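Pre-crRNA processing endonuclease (PDB 3VZH) probably cleaves precursor CRISPR RNA into crRNA, acting as the Cas5d endoribonuclease of a microbial adaptive immune system. Local coordinates at residues T38-A41 and L42-I45; L139-R142 and E143-G146; T202-A205 and Q206-D210. All coordinates share one frame; numbering follows the deposited sequence.

Overall arrangement
Contact 1, the first turns of helix 39-49, lies about 3 Å from the centre of the chain and links the other two contacts, which are peripheral. Contact 2 is a turn in the loop before strand 147-150, its centre about 12 Å from that of contact 1; I45 CD1 packs on L139 CD2 at 3.7 Å. Contact 3 interrupts strand 200-213, its centre about 14 Å from that of contact 1. There F203 does the joining: its CZ lies 3.7 Å from L42 CD1, while its CD1 packs on R39 CB. Contacts 2 and 3 sit on opposite sides of the chain's centre, their nearest atoms about 13 Å apart.

Contact 1. Residues T38-A41 and L42-I45; sequences TRQA and LNGI
T38 stands at the N-cap of helix 39-49, and its carbonyl O opens the helical bonding by accepting L42 N at 3.0 Å. Its hydroxyl suits the place equally well: OG1 takes the N-H of A41, 3.1 Å away, which the first turn of a helix cannot pair with a backbone carbonyl. L42 lays its CG against T38 O, and the L42 side chain packs on V59 and V62 of strand 55-64.

R39 gives its carbonyl O to N43 N in a short, straight bond of 2.7 Å. A chi1 of -72° sets N43 CG beside its own backbone N and folds the amide back over this carbonyl, where it also meets the R39 chain, with N43 OD1 4.0 Å from R39 CD. Guanidinium and amide are inclined at 49°, and a water joins R39 NH1 to N43 ND2; R39 NH2 reaches V59 O on strand 55-64.

Q40 accepts G44 N at its carbonyl, and its amide stands steeply across that of N43, the planes 70° apart. A41, small where F20 packs against it, accepts I45 N at 3.1 Å.

Q40 NE2 and N43 ND2 are both donors, 3.4 Å apart, and cannot bond to each other. The bond from F177 N to Q40 OE1 probably sets which way the Q40 amide faces, leaving NE2 on the N43 side; N43 ND2 donates instead to the water it shares with R39 NH1.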
loop_
_atom_site.group_PDB
_atom_site.type_symbol
_atom_site.label_atom_id
_atom_site.label_comp_id
_atom_site.label_asym_id
_atom_site.label_seq_id
_atom_site.Cartn_x
_atom_site.Cartn_y
_atom_site.Cartn_z
ATOM N N THR A 38 -4.918 4.573 -0.519
ATOM C CA THR A 38 -5.263 4.214 0.864
ATOM C C THR A 38 -4.275 3.097 1.355
ATOM O O THR A 38 -3.643 2.350 0.510
ATOM C CB THR A 38 -6.687 3.659 0.946
ATOM O OG1 THR A 38 -6.750 2.550 0.062
ATOM C CG2 THR A 38 -7.722 4.756 0.558
ATOM N N ARG A 39 -4.123 2.951 2.678
ATOM C CA ARG A 39 -3.315 1.863 3.221
ATOM C C ARG A 39 -3.821 0.526 2.707
ATOM O O ARG A 39 -3.025 -0.363 2.287
ATOM C CB ARG A 39 -3.238 1.860 4.727
ATOM C CG ARG A 39 -1.958 1.116 5.139
ATOM C CD ARG A 39 -2.084 0.356 6.436
ATOM N NE ARG A 39 -0.781 0.314 7.054
ATOM C CZ ARG A 39 -0.556 -0.132 8.268
ATOM N NH1 ARG A 39 -1.567 -0.626 8.976
ATOM N NH2 ARG A 39 0.676 -0.082 8.757
ATOM N N GLN A 40 -5.144 0.401 2.736
ATOM C CA GLN A 40 -5.797 -0.833 2.159
ATOM C C GLN A 40 -5.332 -1.164 0.712
ATOM O O GLN A 40 -4.986 -2.311 0.419
ATOM C CB GLN A 40 -7.310 -0.804 2.221
ATOM C CG GLN A 40 -7.985 -2.192 2.019
ATOM C CD GLN A 40 -7.878 -3.086 3.279
ATOM O OE1 GLN A 40 -8.824 -3.178 4.099
ATOM N NE2 GLN A 40 -6.725 -3.777 3.436
ATOM N N ALA A 41 -5.302 -0.196 -0.207
ATOM C CA ALA A 41 -4.934 -0.492 -1.566
ATOM C C ALA A 41 -3.454 -0.883 -1.566
ATOM O O ALA A 41 -3.047 -1.765 -2.363
ATOM C CB ALA A 41 -5.053 0.746 -2.429
ATOM N N LEU A 42 -2.640 -0.232 -0.736
ATOM C CA LEU A 42 -1.241 -0.607 -0.712
ATOM C C LEU A 42 -0.980 -2.009 -0.139
ATOM O O LEU A 42 -0.104 -2.745 -0.705
ATOM C CB LEU A 42 -0.337 0.393 0.058
ATOM C CG LEU A 42 -0.497 1.803 -0.484
ATOM C CD1 LEU A 42 0.425 2.790 0.249
ATOM C CD2 LEU A 42 -0.029 1.777 -1.945
ATOM N N ASN A 43 -1.745 -2.364 0.904
ATOM C CA ASN A 43 -1.765 -3.732 1.473
ATOM C C ASN A 43 -2.073 -4.728 0.309
ATOM O O ASN A 43 -1.445 -5.769 0.233
ATOM C CB ASN A 43 -2.896 -3.901 2.505
ATOM C CG ASN A 43 -2.598 -3.147 3.796
ATOM O OD1 ASN A 43 -1.448 -2.751 4.034
ATOM N ND2 ASN A 43 -3.616 -2.924 4.616
ATOM N N GLY A 44 -3.124 -4.454 -0.504
ATOM C CA GLY A 44 -3.416 -5.234 -1.683
ATOM C C GLY A 44 -2.274 -5.451 -2.629
ATOM O O GLY A 44 -2.108 -6.561 -3.125
ATOM N N ILE A 45 -1.536 -4.374 -2.939
ATOM C CA ILE A 45 -0.434 -4.449 -3.864
ATOM C C ILE A 45 0.731 -5.280 -3.302
ATOM O O ILE A 45 1.240 -6.212 -4.015
ATOM C CB ILE A 45 0.017 -3.019 -4.166
ATOM C CG1 ILE A 45 -1.051 -2.332 -5.126
ATOM C CG2 ILE A 45 1.362 -3.025 -4.842
ATOM C CD1 ILE A 45 -0.882 -0.781 -5.172
HETATM O O HOH W 1 -3.951 -1.909 7.731
#

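Contact 2. Residues L139-R142 and E143-G146; sequences LGTR and ECLG
L139 N donates to C144 O at 2.8 Å, the shortest polar bond here. Inside the loop it closes, T141 to C144 form a type I beta turn. C144 N reaches back to T141 O at 3.1 Å, the bond that closes the turn.

A side-chain bond braces the same turn: T141 OG1 donates to E143 OE1 at 3.0 Å, meeting the carboxylate 36° out of its plane. Threonine suits this place through that hydroxyl bond, and its methyl pays for it. With OG1 anti to the backbone N (chi1 -167°), CG2 is pushed between the backbone N and carbonyl carbon and squeezed against its neighbours, T141 CG2 lying 3.2 Å from E143 CD and 3.3 Å from C144 SG, so that the fit looks strained. The other carboxylate oxygen, E143 OE2, is bonded to Y91 OH.

The loop is hairpin-like, since G146 and V137 also share a backbone bond, and it leads from helix 118-130 into strand 147-150, which pairs with strand 9-15 in the main antiparallel sheet. G140 accommodates a positive phi of 92° just before the turn. On the buried flank, L139 packs on A18 and places its CB 4.2 Å from C144 CB. Beyond it the bare CA of G146 lets the leucine lie close, with L139 CG 3.9 Å from G146 CA.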
loop_
_atom_site.group_PDB
_atom_site.type_symbol
_atom_site.label_atom_id
_atom_site.label_comp_id
_atom_site.label_asym_id
_atom_site.label_seq_id
_atom_site.Cartn_x
_atom_site.Cartn_y
_atom_site.Cartn_z
ATOM N N LEU A 139 -4.062 -1.087 -9.365
ATOM C CA LEU A 139 -3.964 0.170 -8.600
ATOM C C LEU A 139 -5.360 0.637 -8.171
ATOM O O LEU A 139 -5.988 1.523 -8.834
ATOM C CB LEU A 139 -3.274 1.252 -9.441
ATOM C CG LEU A 139 -1.916 0.821 -9.916
ATOM C CD1 LEU A 139 -1.123 1.868 -10.709
ATOM C CD2 LEU A 139 -1.059 0.327 -8.717
ATOM N N GLY A 140 -5.887 -0.041 -7.141
ATOM C CA GLY A 140 -7.103 0.347 -6.482
ATOM C C GLY A 140 -8.285 -0.352 -7.122
ATOM O O GLY A 140 -9.278 -0.622 -6.463
ATOM N N THR A 141 -8.202 -0.623 -8.412
ATOM C CA THR A 141 -9.251 -1.346 -9.131
ATOM C C THR A 141 -8.761 -2.216 -10.297
ATOM O O THR A 141 -7.703 -1.932 -10.853
ATOM C CB THR A 141 -10.260 -0.316 -9.667
ATOM O OG1 THR A 141 -11.427 -0.991 -10.088
ATOM C CG2 THR A 141 -9.662 0.416 -10.835
ATOM N N ARG A 142 -9.535 -3.244 -10.713
ATOM C CA ARG A 142 -9.064 -4.214 -11.738
ATOM C C ARG A 142 -8.728 -3.685 -13.128
ATOM O O ARG A 142 -7.940 -4.302 -13.854
ATOM C CB ARG A 142 -9.941 -5.484 -11.835
ATOM C CG ARG A 142 -9.284 -6.794 -11.368
ATOM C CD ARG A 142 -10.297 -7.883 -10.992
ATOM N NE ARG A 142 -9.823 -9.279 -11.162
ATOM C CZ ARG A 142 -9.022 -9.935 -10.300
ATOM N NH1 ARG A 142 -8.586 -9.356 -9.196
ATOM N NH2 ARG A 142 -8.651 -11.183 -10.542
ATOM N N GLU A 143 -9.280 -2.542 -13.525
ATOM C CA GLU A 143 -8.953 -2.040 -14.868
ATOM C C GLU A 143 -7.665 -1.233 -14.888
ATOM O O GLU A 143 -7.261 -0.760 -15.940
ATOM C CB GLU A 143 -10.110 -1.222 -15.477
ATOM C CG GLU A 143 -10.349 0.165 -14.866
ATOM C CD GLU A 143 -11.264 0.141 -13.645
ATOM O OE1 GLU A 143 -11.489 -0.947 -13.046
ATOM O OE2 GLU A 143 -11.750 1.223 -13.253
ATOM N N CYS A 144 -6.992 -1.137 -13.738
ATOM C CA CYS A 144 -5.886 -0.255 -13.613
ATOM C C CYS A 144 -4.680 -1.122 -13.324
ATOM O O CYS A 144 -4.377 -1.365 -12.177
ATOM C CB CYS A 144 -6.145 0.751 -12.446
ATOM S SG CYS A 144 -7.518 1.943 -12.772
ATOM N N LEU A 145 -3.970 -1.560 -14.368
ATOM C CA LEU A 145 -2.807 -2.434 -14.199
ATOM C C LEU A 145 -1.651 -1.624 -13.673
ATOM O O LEU A 145 -1.423 -0.535 -14.173
ATOM C CB LEU A 145 -2.352 -3.003 -15.558
ATOM C CG LEU A 145 -3.247 -4.002 -16.308
ATOM C CD1 LEU A 145 -3.747 -5.051 -15.312
ATOM C CD2 LEU A 145 -4.394 -3.336 -17.099
ATOM N N GLY A 146 -0.948 -2.154 -12.670
ATOM C CA GLY A 146 0.257 -1.513 -12.137
ATOM C C GLY A 146 1.465 -2.337 -12.525
ATOM O O GLY A 146 1.369 -3.515 -12.894
#

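Contact 3. Residues T202-A205 and Q206-D210; sequences TFKA and QSECD
A205 and E208 bond to each other twice around a single turn of 3-10 helix, residues 206-208, which interrupts strand 200-213, the second strand of the hairpin it makes with strand 188-197. This is the compact part of the contact. E208 N donates to A205 O at 2.9 Å, the i to i+3 bond of a 3-10 turn. In return A205 N gives its hydrogen to E208 OE1 at 3.0 Å, nearly straight, 164° at the hydrogen, though the donor stands 63° out of the carboxylate plane. Glutamate has the length for this: with CG anti to its carbonyl carbon (chi1 -72°) and the chain extended beyond it, the carboxylate runs back alongside A205, whose small CB lies 3.9 Å from E208 OE1. K204 CB meets E208 CB at 4.1 Å. Further along the lysine, K204 CD rests on E208 O.

The inner side of the turn faces strand 173-178, where Q206 NE2 bonds to S176 OG and K204 O accepts from H175 NE2. By contrast, the exposed ends of K204 and D210 are loosely coupled. Their opposite charges probably attract weakly, but K204 NZ stays 4.6 Å from D210 OD1, beyond a salt bridge. A water bridges them instead, accepting from K204 NZ at 2.8 Å and donating to D210 OD2, which also receives K193 N.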
loop_
_atom_site.group_PDB
_atom_site.type_symbol
_atom_site.label_atom_id
_atom_site.label_comp_id
_atom_site.label_asym_id
_atom_site.label_seq_id
_atom_site.Cartn_x
_atom_site.Cartn_y
_atom_site.Cartn_z
ATOM N N THR A 202 3.239 8.567 6.082
ATOM C CA THR A 202 3.748 7.556 7.066
ATOM C C THR A 202 2.538 7.041 7.788
ATOM O O THR A 202 1.825 7.816 8.522
ATOM C CB THR A 202 4.772 8.146 8.054
ATOM O OG1 THR A 202 5.783 8.773 7.313
ATOM C CG2 THR A 202 5.486 7.073 8.958
ATOM N N PHE A 203 2.259 5.784 7.599
ATOM C CA PHE A 203 1.004 5.301 8.099
ATOM C C PHE A 203 0.901 5.080 9.603
ATOM O O PHE A 203 1.850 4.641 10.228
ATOM C CB PHE A 203 0.598 4.024 7.357
ATOM C CG PHE A 203 0.301 4.297 5.917
ATOM C CD1 PHE A 203 -0.906 4.886 5.529
ATOM C CD2 PHE A 203 1.279 4.010 4.954
ATOM C CE1 PHE A 203 -1.152 5.183 4.206
ATOM C CE2 PHE A 203 1.037 4.290 3.608
ATOM C CZ PHE A 203 -0.195 4.869 3.234
ATOM N N LYS A 204 -0.318 5.312 10.120
ATOM C CA LYS A 204 -0.674 4.940 11.486
ATOM C C LYS A 204 -1.109 3.469 11.473
ATOM O O LYS A 204 -1.549 2.914 10.444
ATOM C CB LYS A 204 -1.843 5.837 12.000
ATOM C CG LYS A 204 -1.417 7.278 12.287
ATOM C CD LYS A 204 -2.460 8.093 13.051
ATOM C CE LYS A 204 -1.704 9.302 13.579
ATOM N NZ LYS A 204 -2.468 10.551 13.519
ATOM N N ALA A 205 -1.000 2.812 12.616
ATOM C CA ALA A 205 -1.547 1.489 12.734
ATOM C C ALA A 205 -3.078 1.620 12.832
ATOM O O ALA A 205 -3.621 2.704 13.179
ATOM C CB ALA A 205 -1.004 0.749 13.948
ATOM N N GLN A 206 -3.790 0.561 12.481
ATOM C CA GLN A 206 -5.229 0.655 12.509
ATOM C C GLN A 206 -5.698 1.230 13.834
ATOM O O GLN A 206 -6.615 2.054 13.885
ATOM C CB GLN A 206 -5.859 -0.747 12.359
ATOM C CG GLN A 206 -6.040 -1.252 10.947
ATOM C CD GLN A 206 -6.949 -2.507 10.906
ATOM O OE1 GLN A 206 -7.166 -3.194 11.916
ATOM N NE2 GLN A 206 -7.473 -2.797 9.740
ATOM N N SER A 207 -5.152 0.709 14.936
ATOM C CA SER A 207 -5.750 0.998 16.254
ATOM C C SER A 207 -5.451 2.454 16.649
ATOM O O SER A 207 -6.030 2.984 17.602
ATOM C CB SER A 207 -5.263 -0.023 17.313
ATOM O OG SER A 207 -3.881 0.173 17.483
ATOM N N GLU A 208 -4.543 3.121 15.911
ATOM C CA GLU A 208 -4.213 4.512 16.187
ATOM C C GLU A 208 -5.061 5.515 15.328
ATOM O O GLU A 208 -4.803 6.753 15.346
ATOM C CB GLU A 208 -2.748 4.753 15.825
ATOM C CG GLU A 208 -1.785 4.104 16.814
ATOM C CD GLU A 208 -0.425 3.850 16.210
ATOM O OE1 GLU A 208 -0.108 4.341 15.083
ATOM O OE2 GLU A 208 0.320 3.078 16.860
ATOM N N CYS A 209 -6.000 4.977 14.550
ATOM C CA CYS A 209 -6.796 5.831 13.643
ATOM C C CYS A 209 -7.779 6.747 14.421
ATOM O O CYS A 209 -8.213 6.409 15.531
ATOM C CB CYS A 209 -7.586 4.987 12.638
ATOM S SG CYS A 209 -6.524 4.343 11.270
ATOM N N ASP A 210 -8.163 7.852 13.772
ATOM C CA ASP A 210 -9.029 8.848 14.348
ATOM C C ASP A 210 -10.432 8.331 14.560
ATOM O O ASP A 210 -11.096 8.785 15.460
ATOM C CB ASP A 210 -9.088 10.088 13.439
ATOM C CG ASP A 210 -7.765 10.885 13.454
ATOM O OD1 ASP A 210 -6.961 10.719 14.375
ATOM O OD2 ASP A 210 -7.532 11.639 12.515
HETATM O O HOH W 2 -4.593 10.702 11.719
#